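Local coordinates for high affinity transport system protein p37 (Mycoplasma hyorhinis, PDB 3EKI), which serves as the extracytoplasmic, thiamine diphosphate-binding lipoprotein of a high-affinity transport system, at residues A[46-51]-A[70-75]; A[233-238]-A[333-338]; A[261-266]-A[274-279]. All coordinates share one frame; numbering follows the deposited sequence.

Contact 1. Residues A[46-51]-A[70-75]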
# COMPACT_ATOMS: atom_id res chain seq x y z
N ILE A 46 -13.40 -22.18 4.51
CA ILE A 46 -12.66 -21.16 3.78
C ILE A 46 -11.54 -20.67 4.69
O ILE A 46 -11.82 -20.30 5.82
CB ILE A 46 -13.62 -20.06 3.32
CG1 ILE A 46 -14.60 -20.50 2.23
CG2 ILE A 46 -12.86 -18.81 2.88
CD1 ILE A 46 -13.94 -20.63 0.87
N THR A 47 -10.33 -20.70 4.16
CA THR A 47 -9.15 -20.23 4.87
C THR A 47 -8.55 -19.01 4.17
O THR A 47 -8.18 -19.13 2.99
CB THR A 47 -8.10 -21.35 4.95
OG1 THR A 47 -8.65 -22.46 5.68
CG2 THR A 47 -6.87 -20.88 5.72
N PHE A 48 -8.44 -17.89 4.86
CA PHE A 48 -7.75 -16.70 4.41
C PHE A 48 -6.27 -16.70 4.80
O PHE A 48 -5.90 -16.98 5.95
CB PHE A 48 -8.42 -15.47 5.01
CG PHE A 48 -9.89 -15.25 4.66
CD1 PHE A 48 -10.46 -15.75 3.50
CD2 PHE A 48 -10.69 -14.51 5.51
CE1 PHE A 48 -11.80 -15.51 3.23
CE2 PHE A 48 -12.02 -14.26 5.24
CZ PHE A 48 -12.57 -14.75 4.07
N GLY A 49 -5.38 -16.37 3.88
CA GLY A 49 -3.98 -16.20 4.20
C GLY A 49 -3.82 -14.81 4.80
O GLY A 49 -4.41 -13.86 4.27
N VAL A 50 -3.07 -14.74 5.89
CA VAL A 50 -2.74 -13.46 6.51
C VAL A 50 -1.26 -13.48 6.90
O VAL A 50 -0.69 -14.54 7.13
CB VAL A 50 -3.55 -13.08 7.76
CG1 VAL A 50 -5.05 -13.07 7.45
CG2 VAL A 50 -3.22 -14.01 8.91
N SER A 51 -0.70 -12.28 6.96
CA SER A 51 0.73 -12.18 7.24
C SER A 51 1.10 -12.85 8.57
O SER A 51 0.47 -12.56 9.59
CB SER A 51 1.22 -10.74 7.27
OG SER A 51 2.57 -10.76 7.75
N ASN A 70 -9.74 -13.50 15.40
CA ASN A 70 -10.85 -14.37 15.82
C ASN A 70 -12.18 -13.64 15.85
O ASN A 70 -13.23 -14.16 15.45
CB ASN A 70 -10.50 -15.01 17.17
CG ASN A 70 -9.42 -16.06 16.94
OD1 ASN A 70 -9.31 -16.58 15.83
ND2 ASN A 70 -8.65 -16.36 17.97
N THR A 71 -12.24 -12.40 16.33
CA THR A 71 -13.48 -11.64 16.27
C THR A 71 -13.93 -11.43 14.84
O THR A 71 -15.08 -11.53 14.45
CB THR A 71 -13.31 -10.25 16.91
OG1 THR A 71 -13.06 -10.42 18.31
CG2 THR A 71 -14.58 -9.44 16.74
N PHE A 72 -12.92 -11.07 14.02
CA PHE A 72 -13.23 -10.87 12.61
C PHE A 72 -13.81 -12.16 12.00
O PHE A 72 -14.81 -12.04 11.30
CB PHE A 72 -11.98 -10.44 11.85
CG PHE A 72 -12.08 -10.47 10.33
CD1 PHE A 72 -12.69 -9.44 9.67
CD2 PHE A 72 -11.56 -11.54 9.61
CE1 PHE A 72 -12.78 -9.44 8.28
CE2 PHE A 72 -11.64 -11.55 8.22
CZ PHE A 72 -12.26 -10.50 7.58
N LEU A 73 -13.17 -13.28 12.26
CA LEU A 73 -13.64 -14.53 11.63
C LEU A 73 -15.04 -14.94 12.06
O LEU A 73 -15.81 -15.48 11.26
CB LEU A 73 -12.65 -15.65 11.95
CG LEU A 73 -11.32 -15.55 11.21
CD1 LEU A 73 -10.34 -16.52 11.85
CD2 LEU A 73 -11.50 -15.77 9.72
N GLU A 74 -15.35 -14.69 13.32
CA GLU A 74 -16.67 -14.97 13.84
C GLU A 74 -17.69 -14.05 13.19
O GLU A 74 -18.72 -14.50 12.70
CB GLU A 74 -16.72 -14.85 15.37
CG GLU A 74 -18.12 -14.99 15.94
CD GLU A 74 -18.66 -16.41 15.96
OE1 GLU A 74 -17.91 -17.36 15.69
OE2 GLU A 74 -19.87 -16.56 16.24
N ASN A 75 -17.41 -12.73 13.12
CA ASN A 75 -18.34 -11.84 12.46
C ASN A 75 -18.54 -12.20 10.99
O ASN A 75 -19.64 -12.08 10.44
CB ASN A 75 -17.78 -10.41 12.55
CG ASN A 75 -17.89 -9.83 13.94
OD1 ASN A 75 -18.52 -10.40 14.83
ND2 ASN A 75 -17.28 -8.66 14.16
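Phe48 and Phe72 meet by the corners of their rings, and this small meeting point, with Leu73 beside it, makes up nearly all of the contact between residues 46-51 and 70-75. The nearest pair is Phe48 CE2 and Phe72 CE2, 4.0 Å apart. Phe72 CE2 is also 4.1 Å from Phe48 CD2 and approaches the Phe48 ring at its edge, near the plane. The two side chains run at about a right angle to each other. On the helix, CG of Phe72 is anti to the backbone N (chi1 168°), which sends the ring out from the helix surface toward the strand. Leu73 adds a looser touch, its CD2 standing 4.5 Å from Phe48 CD2; the branch reaches the ring although the CB of this leucine does not point straight at the strand. Helix 64-85 lies in the connection between two adjacent parallel strands, 45-51 and 97-103, forming a beta-alpha-beta crossover of the kind from which the lobes of periplasmic binding proteins are built. The apolar layer under the helix extends beyond the two segments: Phe76, the next phenylalanine of the same helix, meets both rings, edge-to-face in the case of Phe48, while Tyr375 packs on Phe72 and Phe122 on Phe48. Next to Phe48 on the strand, Thr47 N donates to OD1 of Asp121, a residue of the nearby calcium site. The contrast with the outer side of the helix is sharp. The three touching side chains are all buried and apolar, with no hydrogen bond passing between the segments, whereas Asn70 and Glu74 are exposed to solvent. OE1 of Glu74 has a long, weak ion pair with Lys77. Asn75 is only partly exposed, its ND2 bonded to Gln372 O and its side chain against helix 354-369.

Contact 2. Residues A[233-238]-A[333-338]; sequences KAWNDK and EALIVT
A chi1 of 176° swings the indole of Trp235 away from its own backbone N, so that it projects from the last turn of helix 225-236 toward strand 331-337; on that strand an extended CG1 branch of Ile336 (chi1 -167°, chi2 165°) carries CD1 to the CZ2 side of the six-membered ring. Leu335 takes one face of the indole. Its CD2 lies 3.8 Å from Trp235 CE3 and makes a CH-pi contact with the six-membered ring, offset toward the rim. Ile336 comes across at about a right angle, CD1 being 3.9 Å from Trp235 CZ2 and CG2 4.1 Å from Trp235 CH2. That two consecutive strand residues can both turn toward the tryptophan reflects a classic beta bulge, in which Leu335 and Ile336 together oppose Ile219. The polar end of the indole is bound too, NE1 donating to Gly165 O. Just beyond, Lys238 ends the helix in a Schellman motif. Strand 331-337 is an outermost strand of the mixed sheet, paired with strand 217-223; Ile336 also packs on helix 170-184, while Trp235 stacks on His269 and touches Leu266, both of helix 256-269.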
# COMPACT_ATOMS: atom_id res chain seq x y z
N LYS A 233 17.82 22.19 -7.34
CA LYS A 233 18.41 22.71 -8.57
C LYS A 233 18.66 21.60 -9.57
O LYS A 233 18.44 21.72 -10.78
CB LYS A 233 19.72 23.46 -8.28
CG LYS A 233 20.38 24.07 -9.50
CD LYS A 233 21.41 25.14 -9.13
CE LYS A 233 21.39 26.31 -10.12
NZ LYS A 233 22.67 27.08 -10.05
N ALA A 234 19.12 20.46 -9.08
CA ALA A 234 19.40 19.36 -10.01
C ALA A 234 18.11 18.84 -10.62
O ALA A 234 18.01 18.50 -11.80
CB ALA A 234 20.18 18.28 -9.28
N TRP A 235 17.07 18.76 -9.79
CA TRP A 235 15.75 18.39 -10.28
C TRP A 235 15.27 19.36 -11.36
O TRP A 235 14.85 18.99 -12.44
CB TRP A 235 14.76 18.36 -9.12
CG TRP A 235 13.35 18.09 -9.51
CD1 TRP A 235 12.40 19.02 -9.78
CD2 TRP A 235 12.72 16.81 -9.67
NE1 TRP A 235 11.20 18.43 -10.10
CE2 TRP A 235 11.38 17.07 -10.03
CE3 TRP A 235 13.14 15.49 -9.54
CZ2 TRP A 235 10.44 16.06 -10.29
CZ3 TRP A 235 12.20 14.49 -9.79
CH2 TRP A 235 10.88 14.79 -10.15
N ASN A 236 15.34 20.65 -11.05
CA ASN A 236 14.83 21.68 -11.95
C ASN A 236 15.61 21.71 -13.27
O ASN A 236 15.02 22.07 -14.29
CB ASN A 236 14.90 23.06 -11.28
CG ASN A 236 13.96 23.25 -10.12
OD1 ASN A 236 12.97 22.56 -9.93
ND2 ASN A 236 14.27 24.24 -9.28
N ASP A 237 16.89 21.38 -13.21
CA ASP A 237 17.79 21.43 -14.35
C ASP A 237 17.84 20.10 -15.10
O ASP A 237 18.54 19.96 -16.10
CB ASP A 237 19.22 21.79 -13.94
CG ASP A 237 19.38 23.26 -13.56
OD1 ASP A 237 18.37 23.98 -13.55
OD2 ASP A 237 20.52 23.67 -13.28
N LYS A 238 17.11 19.12 -14.56
CA LYS A 238 17.11 17.74 -15.07
C LYS A 238 18.51 17.16 -15.16
O LYS A 238 18.90 16.44 -16.07
CB LYS A 238 16.32 17.63 -16.37
CG LYS A 238 14.87 18.01 -16.21
CD LYS A 238 14.03 17.88 -17.45
CE LYS A 238 12.62 18.44 -17.24
NZ LYS A 238 11.81 18.37 -18.48
N GLU A 333 11.79 16.49 3.60
CA GLU A 333 10.56 17.00 3.04
C GLU A 333 10.19 16.26 1.77
O GLU A 333 11.05 15.65 1.13
CB GLU A 333 10.67 18.50 2.74
CG GLU A 333 11.72 18.85 1.71
CD GLU A 333 12.14 20.32 1.72
OE1 GLU A 333 12.39 20.85 0.62
OE2 GLU A 333 12.24 20.98 2.77
N ALA A 334 8.92 16.34 1.42
CA ALA A 334 8.43 15.74 0.20
C ALA A 334 8.85 16.57 -1.02
O ALA A 334 8.68 17.79 -1.02
CB ALA A 334 6.92 15.62 0.26
N LEU A 335 9.34 15.89 -2.04
CA LEU A 335 9.64 16.51 -3.32
C LEU A 335 8.50 16.40 -4.32
O LEU A 335 8.06 17.37 -4.95
CB LEU A 335 10.91 15.88 -3.88
CG LEU A 335 11.30 16.31 -5.30
CD1 LEU A 335 11.79 17.73 -5.30
CD2 LEU A 335 12.32 15.31 -5.83
N ILE A 336 7.96 15.18 -4.48
CA ILE A 336 6.89 14.93 -5.42
C ILE A 336 6.26 13.58 -5.05
O ILE A 336 6.96 12.75 -4.47
CB ILE A 336 7.39 14.91 -6.87
CG1 ILE A 336 6.30 14.97 -7.94
CG2 ILE A 336 8.33 13.74 -7.11
CD1 ILE A 336 6.79 15.30 -9.32
N VAL A 337 4.97 13.43 -5.34
CA VAL A 337 4.37 12.09 -5.19
C VAL A 337 4.35 11.40 -6.55
O VAL A 337 4.83 11.94 -7.56
CB VAL A 337 2.98 12.12 -4.56
CG1 VAL A 337 3.13 12.76 -3.17
CG2 VAL A 337 1.94 12.82 -5.38
N THR A 338 3.78 10.21 -6.63
CA THR A 338 3.75 9.49 -7.90
C THR A 338 2.33 9.44 -8.46
O THR A 338 1.39 9.98 -7.91
CB THR A 338 4.26 8.05 -7.76
OG1 THR A 338 3.27 7.25 -7.05
CG2 THR A 338 5.55 7.95 -6.97

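Contact 3. Residues A[261-266]-A[274-279]; sequences LEETIL and FTTLNE
The N terminus of helix 277-283 is held by two side chains: Thr276, its own N-cap residue, and Glu263, which reaches across from helix 256-269. Glu263 OE1 accepts from Leu277 N over 2.8 Å, at an N-H...O angle of 160°, with its anti lone pair, the one away from the other carboxylate oxygen. The same OE1 receives a second bond from a water at 2.7 Å, and this water in turn accepts from Asn278 N, so that one glutamate oxygen serves two successive amides of the first turn, one directly and one through solvent. Thr276 OG1 satisfies the next amide by accepting from Glu279 N at 2.9 Å, the capping bond proper. A carboxylate placed at a helix N terminus in this way would probably be favoured in its charged form. Glu263 spans the gap because its chain runs out fully extended, with chi1 at 167° and chi2 at 177°, and the aliphatic part is used as well: Leu277 slides past it in the opposite direction, its CG 3.9 Å from Glu263 CB. Next to Glu263 OE1 lies Thr276 CB, at 3.5 Å. Beside these polar contacts, Phe274 points toward helix 256-269. Its CZ is 3.8 Å from Leu266 CB, and Glu263 O lies at the ring edge, near the plane and 4.2 Å from the same CZ. Phe274 meets Thr276 CA in the plane of the ring, also at the edge. Leu266 CD1 and Leu277 CD2 complete the apolar side with a wider contact of 4.3 Å. Beyond the two segments, both leucines pack on Phe306 of strand 304-308 and on Trp240 of helix 240-245, and Phe274 stacks on that tryptophan, which brings helices 240-245, 256-269 and 277-283 together beside the mixed sheet.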
# COMPACT_ATOMS: atom_id res chain seq x y z
N LEU A 261 6.95 2.96 -8.93
CA LEU A 261 6.21 4.19 -9.22
C LEU A 261 7.15 5.39 -9.23
O LEU A 261 6.95 6.30 -10.03
CB LEU A 261 5.08 4.41 -8.21
CG LEU A 261 3.94 3.40 -8.37
CD1 LEU A 261 3.02 3.45 -7.15
CD2 LEU A 261 3.16 3.67 -9.64
N GLU A 262 8.13 5.38 -8.34
CA GLU A 262 9.11 6.47 -8.31
C GLU A 262 10.04 6.40 -9.52
O GLU A 262 10.40 7.44 -10.07
CB GLU A 262 9.91 6.45 -7.00
CG GLU A 262 9.08 6.76 -5.77
CD GLU A 262 8.37 5.59 -5.11
OE1 GLU A 262 8.41 4.47 -5.64
OE2 GLU A 262 7.77 5.85 -4.04
N GLU A 263 10.45 5.17 -9.90
CA GLU A 263 11.24 5.02 -11.12
C GLU A 263 10.56 5.68 -12.30
O GLU A 263 11.16 6.40 -13.10
CB GLU A 263 11.49 3.54 -11.41
CG GLU A 263 12.04 3.24 -12.81
CD GLU A 263 12.32 1.76 -12.93
OE1 GLU A 263 13.43 1.34 -13.25
OE2 GLU A 263 11.37 0.97 -12.68
N THR A 264 9.25 5.47 -12.47
CA THR A 264 8.48 6.10 -13.53
C THR A 264 8.54 7.63 -13.47
O THR A 264 8.76 8.28 -14.51
CB THR A 264 6.99 5.67 -13.46
OG1 THR A 264 6.92 4.26 -13.71
CG2 THR A 264 6.15 6.33 -14.54
N ILE A 265 8.34 8.21 -12.29
CA ILE A 265 8.43 9.68 -12.20
C ILE A 265 9.81 10.21 -12.60
O ILE A 265 9.91 11.20 -13.33
CB ILE A 265 8.08 10.12 -10.77
CG1 ILE A 265 6.63 9.81 -10.36
CG2 ILE A 265 8.36 11.59 -10.55
CD1 ILE A 265 5.58 10.30 -11.35
N LEU A 266 10.87 9.56 -12.14
CA LEU A 266 12.25 9.93 -12.44
C LEU A 266 12.56 9.79 -13.91
O LEU A 266 13.22 10.66 -14.49
CB LEU A 266 13.22 9.09 -11.60
CG LEU A 266 13.17 9.32 -10.09
CD1 LEU A 266 14.15 8.43 -9.34
CD2 LEU A 266 13.45 10.78 -9.74
N PHE A 274 18.54 8.08 -18.33
CA PHE A 274 18.78 6.69 -17.95
C PHE A 274 17.69 5.75 -18.48
O PHE A 274 16.60 6.20 -18.86
CB PHE A 274 18.87 6.54 -16.43
CG PHE A 274 17.59 6.71 -15.65
CD1 PHE A 274 16.78 5.65 -15.30
CD2 PHE A 274 17.17 7.98 -15.27
CE1 PHE A 274 15.61 5.80 -14.60
CE2 PHE A 274 16.00 8.13 -14.55
CZ PHE A 274 15.20 7.08 -14.21
N THR A 275 17.87 4.44 -18.55
CA THR A 275 16.93 3.43 -19.01
C THR A 275 16.03 2.87 -17.92
O THR A 275 14.81 2.98 -17.86
CB THR A 275 17.73 2.24 -19.60
OG1 THR A 275 18.59 1.74 -18.54
CG2 THR A 275 18.63 2.65 -20.73
N THR A 276 16.71 2.27 -16.86
CA THR A 276 15.99 1.79 -15.71
C THR A 276 16.83 2.08 -14.47
O THR A 276 18.06 2.20 -14.57
CB THR A 276 15.71 0.28 -15.70
OG1 THR A 276 16.97 -0.40 -15.67
CG2 THR A 276 14.97 -0.14 -16.95
N LEU A 277 16.15 2.14 -13.33
CA LEU A 277 16.90 2.29 -12.09
C LEU A 277 17.83 1.11 -11.85
O LEU A 277 18.95 1.25 -11.36
CB LEU A 277 15.97 2.47 -10.90
CG LEU A 277 15.27 3.80 -10.70
CD1 LEU A 277 14.80 3.87 -9.25
CD2 LEU A 277 16.15 5.00 -11.03
N ASN A 278 17.42 -0.12 -12.19
CA ASN A 278 18.35 -1.25 -12.00
C ASN A 278 19.61 -1.11 -12.84
O ASN A 278 20.73 -1.37 -12.40
CB ASN A 278 17.60 -2.56 -12.32
CG ASN A 278 16.85 -3.06 -11.09
OD1 ASN A 278 16.89 -2.45 -10.02
ND2 ASN A 278 16.16 -4.18 -11.24
N GLU A 279 19.44 -0.68 -14.09
CA GLU A 279 20.62 -0.50 -14.94
C GLU A 279 21.49 0.62 -14.42
O GLU A 279 22.70 0.45 -14.38
CB GLU A 279 20.26 -0.21 -16.39
CG GLU A 279 20.35 -1.44 -17.30
CD GLU A 279 20.13 -1.12 -18.76
OE1 GLU A 279 21.12 -0.81 -19.47
OE2 GLU A 279 18.97 -1.18 -19.22
O HOH W 1 14.47 -1.09 -12.77

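Overall arrangement
From the N terminus, contact 1 closes first, joining the opening strand to helix 64-85 over 18 intervening residues, and it is complete long before the others begin. Contact 2 then spans 94 residues, from the end of helix 225-236 to an edge strand of the mixed sheet. Contact 3 is a short closure within that span, between two helices only a few residues apart. Contacts 2 and 3, with centres 14 Å apart, touch where Thr338 packs on Leu261, Glu262 and Ile265. Contact 1 lies across the centre of the chain, its centre about 43 Å from that of contact 2 and 38 Å from that of contact 3, with thiamine diphosphate bound between the two sides.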